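Local coordinates for Glyoxalase/bleomycin resistance protein/dioxygenase (Vibrio splendidus, PDB 2RK9), which is of unproven function but belongs to the glyoxalase/bleomycin resistance protein/dioxygenase superfamily, whose members include metal-dependent enzymes and antibiotic-binding proteins, at residues B[30-35]-B[40-45]. The protein carries 1 engineered substitution. Numbering follows the deposited sequence.
Sequences EVKYER and FVYLTL
The Arg35 guanidinium lies flat on one face of the Phe40 ring, planes 13° apart. In this stacked cation-pi contact Arg35 CZ is 3.7 Å from the centroid of the Phe40 ring, and Arg35 NH2 sits over its centre. A bend at chi3 folds the arginine back over the ring, while NE forms a salt bridge with Glu38 in the connecting turn. At the edge of the same phenylalanine, near its plane, comes Tyr33 CE1, 3.9 Å from Phe40 CE2. Tyr33 in turn receives Tyr42 CB over the centre of one face, a CH-pi contact of 3.7 Å to the centroid of the Tyr33 ring, and has Lys32 CG at its edge, in plane. The two tyrosine rings are nearly parallel, at 10°, but offset, with little of one ring over the other. Tyr33 CG stands between its backbone N and carbonyl carbon (chi1 64°), which swings the ring across toward Phe40 and Tyr42. Lys32 runs alongside Tyr42 in the same direction, its CB 4.0 Å from Tyr42 CD2. Tyr42 OH is hydrogen-bonded to Asp49, which also hydrogen-bonds to Thr44 OG1. On the other face of the sheet Val31 CG1 meets Val41 CG1 at 3.8 Å, and both valines pack on Gln20 of helix 16-26. A water bridges Glu34 OE2 and Phe40 O, a carbonyl that also accepts the Arg35 N-H. Tyr42 O takes the Lys32 N-H at 2.8 Å and a weak second bond from Tyr33 N: two residues set against one, a classic beta bulge. Hydrogen-bonded antiparallel pairs Glu30–Thr44 and Arg35–Phe40 flank it. The whole is a bulged beta hairpin following helix 16-26, with 30-35 outermost within the chain, consistent with the βαβββ module of the vicinal oxygen chelate fold.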
ATOM      1  N   GLU B  30      14.430  -8.806  -1.367  1.00  7.52           N
ATOM      2  CA  GLU B  30      15.841  -8.438  -1.298  1.00 11.45           C
ATOM      3  C   GLU B  30      15.939  -7.071  -0.631  1.00 11.14           C
ATOM      4  O   GLU B  30      15.160  -6.173  -0.939  1.00 11.84           O
ATOM      5  CB  GLU B  30      16.442  -8.341  -2.699  1.00 14.10           C
ATOM      6  CG  GLU B  30      16.125  -9.510  -3.607  1.00 22.18           C
ATOM      7  CD  GLU B  30      16.811  -9.409  -4.962  1.00 24.92           C
ATOM      8  OE1 GLU B  30      16.536  -8.446  -5.727  1.00 26.80           O
ATOM      9  OE2 GLU B  30      17.628 -10.303  -5.262  1.00 28.45           O
ATOM     10  N   VAL B  31      16.887  -6.920   0.286  1.00 10.78           N
ATOM     11  CA  VAL B  31      17.083  -5.637   0.948  1.00 10.27           C
ATOM     12  C   VAL B  31      17.839  -4.786  -0.070  1.00 10.76           C
ATOM     13  O   VAL B  31      18.894  -5.195  -0.542  1.00 12.12           O
ATOM     14  CB  VAL B  31      17.958  -5.764   2.219  1.00 10.90           C
ATOM     15  CG1 VAL B  31      18.085  -4.418   2.903  1.00 12.33           C
ATOM     16  CG2 VAL B  31      17.357  -6.770   3.164  1.00 11.83           C
ATOM     17  N   LYS B  32      17.287  -3.631  -0.428  1.00 10.85           N
ATOM     18  CA  LYS B  32      17.956  -2.749  -1.372  1.00 12.36           C
ATOM     19  C   LYS B  32      18.900  -1.852  -0.574  1.00 12.24           C
ATOM     20  O   LYS B  32      20.042  -1.626  -0.970  1.00 12.81           O
ATOM     21  CB  LYS B  32      16.944  -1.906  -2.150  1.00 14.83           C
ATOM     22  CG  LYS B  32      17.605  -0.869  -3.029  1.00 18.89           C
ATOM     23  CD  LYS B  32      16.623  -0.177  -3.950  1.00 22.94           C
ATOM     24  CE  LYS B  32      16.624  -0.805  -5.333  1.00 24.64           C
ATOM     25  NZ  LYS B  32      15.597  -0.170  -6.201  1.00 25.27           N
ATOM     26  N   TYR B  33      18.424  -1.348   0.559  1.00 10.61           N
ATOM     27  CA  TYR B  33      19.260  -0.523   1.426  1.00 11.08           C
ATOM     28  C   TYR B  33      18.595  -0.359   2.781  1.00 11.72           C
ATOM     29  O   TYR B  33      17.413  -0.680   2.939  1.00 10.08           O
ATOM     30  CB  TYR B  33      19.573   0.842   0.779  1.00 10.91           C
ATOM     31  CG  TYR B  33      18.391   1.752   0.529  1.00 11.50           C
ATOM     32  CD1 TYR B  33      18.025   2.724   1.461  1.00 12.38           C
ATOM     33  CD2 TYR B  33      17.652   1.667  -0.656  1.00 12.53           C
ATOM     34  CE1 TYR B  33      16.957   3.592   1.220  1.00 12.99           C
ATOM     35  CE2 TYR B  33      16.582   2.529  -0.898  1.00 13.42           C
ATOM     36  CZ  TYR B  33      16.244   3.488   0.043  1.00 12.93           C
ATOM     37  OH  TYR B  33      15.191   4.344  -0.190  1.00 16.37           O
ATOM     38  N   GLU B  34      19.359   0.119   3.763  1.00 11.81           N
ATOM     39  CA  GLU B  34      18.833   0.299   5.117  1.00 12.28           C
ATOM     40  C   GLU B  34      19.342   1.568   5.786  1.00 12.76           C
ATOM     41  O   GLU B  34      20.181   2.299   5.253  1.00 10.14           O
ATOM     42  CB  GLU B  34      19.254  -0.854   6.039  1.00 15.64           C
ATOM     43  CG  GLU B  34      19.268  -2.258   5.485  1.00 20.48           C
ATOM     44  CD  GLU B  34      19.933  -3.222   6.467  1.00 21.54           C
ATOM     45  OE1 GLU B  34      20.371  -4.306   6.044  1.00 24.94           O
ATOM     46  OE2 GLU B  34      20.015  -2.891   7.671  1.00 23.63           O
ATOM     47  N   ARG B  35      18.805   1.800   6.978  1.00 11.27           N
ATOM     48  CA  ARG B  35      19.202   2.901   7.851  1.00 11.31           C
ATOM     49  C   ARG B  35      19.044   2.265   9.232  1.00 11.15           C
ATOM     50  O   ARG B  35      18.057   2.506   9.928  1.00 11.55           O
ATOM     51  CB  ARG B  35      18.280   4.114   7.712  1.00 11.40           C
ATOM     52  CG  ARG B  35      18.487   4.919   6.431  1.00 12.85           C
ATOM     53  CD  ARG B  35      17.904   6.323   6.565  1.00 14.07           C
ATOM     54  NE  ARG B  35      16.449   6.355   6.575  1.00 15.28           N
ATOM     55  CZ  ARG B  35      15.693   6.298   5.483  1.00 15.45           C
ATOM     56  NH1 ARG B  35      16.256   6.198   4.285  1.00 15.16           N
ATOM     57  NH2 ARG B  35      14.369   6.365   5.588  1.00 15.18           N
ATOM     58  N   PHE B  40      15.131   1.167   9.846  1.00  8.83           N
ATOM     59  CA  PHE B  40      14.499   1.317   8.542  1.00  7.79           C
ATOM     60  C   PHE B  40      15.117   0.365   7.521  1.00  8.43           C
ATOM     61  O   PHE B  40      16.338   0.225   7.448  1.00  9.51           O
ATOM     62  CB  PHE B  40      14.667   2.753   8.056  1.00  8.95           C
ATOM     63  CG  PHE B  40      14.146   2.998   6.668  1.00  7.66           C
ATOM     64  CD1 PHE B  40      12.798   3.253   6.452  1.00  8.25           C
ATOM     65  CD2 PHE B  40      15.009   2.982   5.576  1.00  8.58           C
ATOM     66  CE1 PHE B  40      12.320   3.494   5.170  1.00  8.97           C
ATOM     67  CE2 PHE B  40      14.539   3.223   4.289  1.00  9.53           C
ATOM     68  CZ  PHE B  40      13.192   3.477   4.086  1.00 10.07           C
ATOM     69  N   VAL B  41      14.262  -0.280   6.736  1.00  6.33           N
ATOM     70  CA  VAL B  41      14.714  -1.215   5.714  1.00  8.80           C
ATOM     71  C   VAL B  41      13.900  -1.003   4.439  1.00  7.96           C
ATOM     72  O   VAL B  41      12.680  -0.859   4.487  1.00 10.50           O
ATOM     73  CB  VAL B  41      14.527  -2.677   6.176  1.00  8.59           C
ATOM     74  CG1 VAL B  41      15.235  -3.624   5.208  1.00 11.78           C
ATOM     75  CG2 VAL B  41      15.055  -2.847   7.592  1.00 11.85           C
ATOM     76  N   TYR B  42      14.584  -0.963   3.300  1.00  7.40           N
ATOM     77  CA  TYR B  42      13.908  -0.784   2.023  1.00  7.75           C
ATOM     78  C   TYR B  42      14.057  -2.081   1.237  1.00  7.22           C
ATOM     79  O   TYR B  42      15.170  -2.481   0.900  1.00  8.49           O
ATOM     80  CB  TYR B  42      14.538   0.366   1.238  1.00  8.25           C
ATOM     81  CG  TYR B  42      13.687   0.825   0.080  1.00  8.43           C
ATOM     82  CD1 TYR B  42      12.868   1.939   0.197  1.00  8.53           C
ATOM     83  CD2 TYR B  42      13.688   0.131  -1.127  1.00  9.68           C
ATOM     84  CE1 TYR B  42      12.068   2.359  -0.860  1.00  8.40           C
ATOM     85  CE2 TYR B  42      12.887   0.541  -2.194  1.00  8.92           C
ATOM     86  CZ  TYR B  42      12.080   1.659  -2.048  1.00  8.88           C
ATOM     87  OH  TYR B  42      11.280   2.073  -3.081  1.00 12.30           O
ATOM     88  N   LEU B  43      12.941  -2.752   0.960  1.00  7.63           N
ATOM     89  CA  LEU B  43      13.009  -4.010   0.225  1.00  8.33           C
ATOM     90  C   LEU B  43      12.292  -3.983  -1.118  1.00  8.62           C
ATOM     91  O   LEU B  43      11.544  -3.057  -1.430  1.00  8.07           O
ATOM     92  CB  LEU B  43      12.451  -5.155   1.074  1.00  9.81           C
ATOM     93  CG  LEU B  43      13.082  -5.308   2.462  1.00 10.23           C
ATOM     94  CD1 LEU B  43      12.328  -4.441   3.449  1.00 11.74           C
ATOM     95  CD2 LEU B  43      13.031  -6.764   2.903  1.00 12.16           C
ATOM     96  N   THR B  44      12.541  -5.013  -1.914  1.00  8.43           N
ATOM     97  CA  THR B  44      11.923  -5.127  -3.224  1.00  8.02           C
ATOM     98  C   THR B  44      11.803  -6.596  -3.594  1.00  7.30           C
ATOM     99  O   THR B  44      12.590  -7.433  -3.147  1.00  7.74           O
ATOM    100  CB  THR B  44      12.760  -4.403  -4.310  1.00  9.85           C
ATOM    101  OG1 THR B  44      12.051  -4.404  -5.559  1.00 11.70           O
ATOM    102  CG2 THR B  44      14.090  -5.098  -4.495  1.00 11.60           C
ATOM    103  N   LEU B  45      10.787  -6.895  -4.392  1.00  8.86           N
ATOM    104  CA  LEU B  45      10.552  -8.240  -4.886  1.00 10.44           C
ATOM    105  C   LEU B  45      10.343  -8.024  -6.374  1.00  9.82           C
ATOM    106  O   LEU B  45       9.263  -7.629  -6.805  1.00  9.62           O
ATOM    107  CB  LEU B  45       9.297  -8.864  -4.266  1.00 11.16           C
ATOM    108  CG  LEU B  45       9.060 -10.340  -4.628  1.00 13.46           C
ATOM    109  CD1 LEU B  45      10.003 -11.216  -3.817  1.00 14.71           C
ATOM    110  CD2 LEU B  45       7.644 -10.754  -4.308  1.00 12.88           C
TER
HETATM  111  O   HOH W   1      17.925  -1.455   9.107  1.00 11.52           O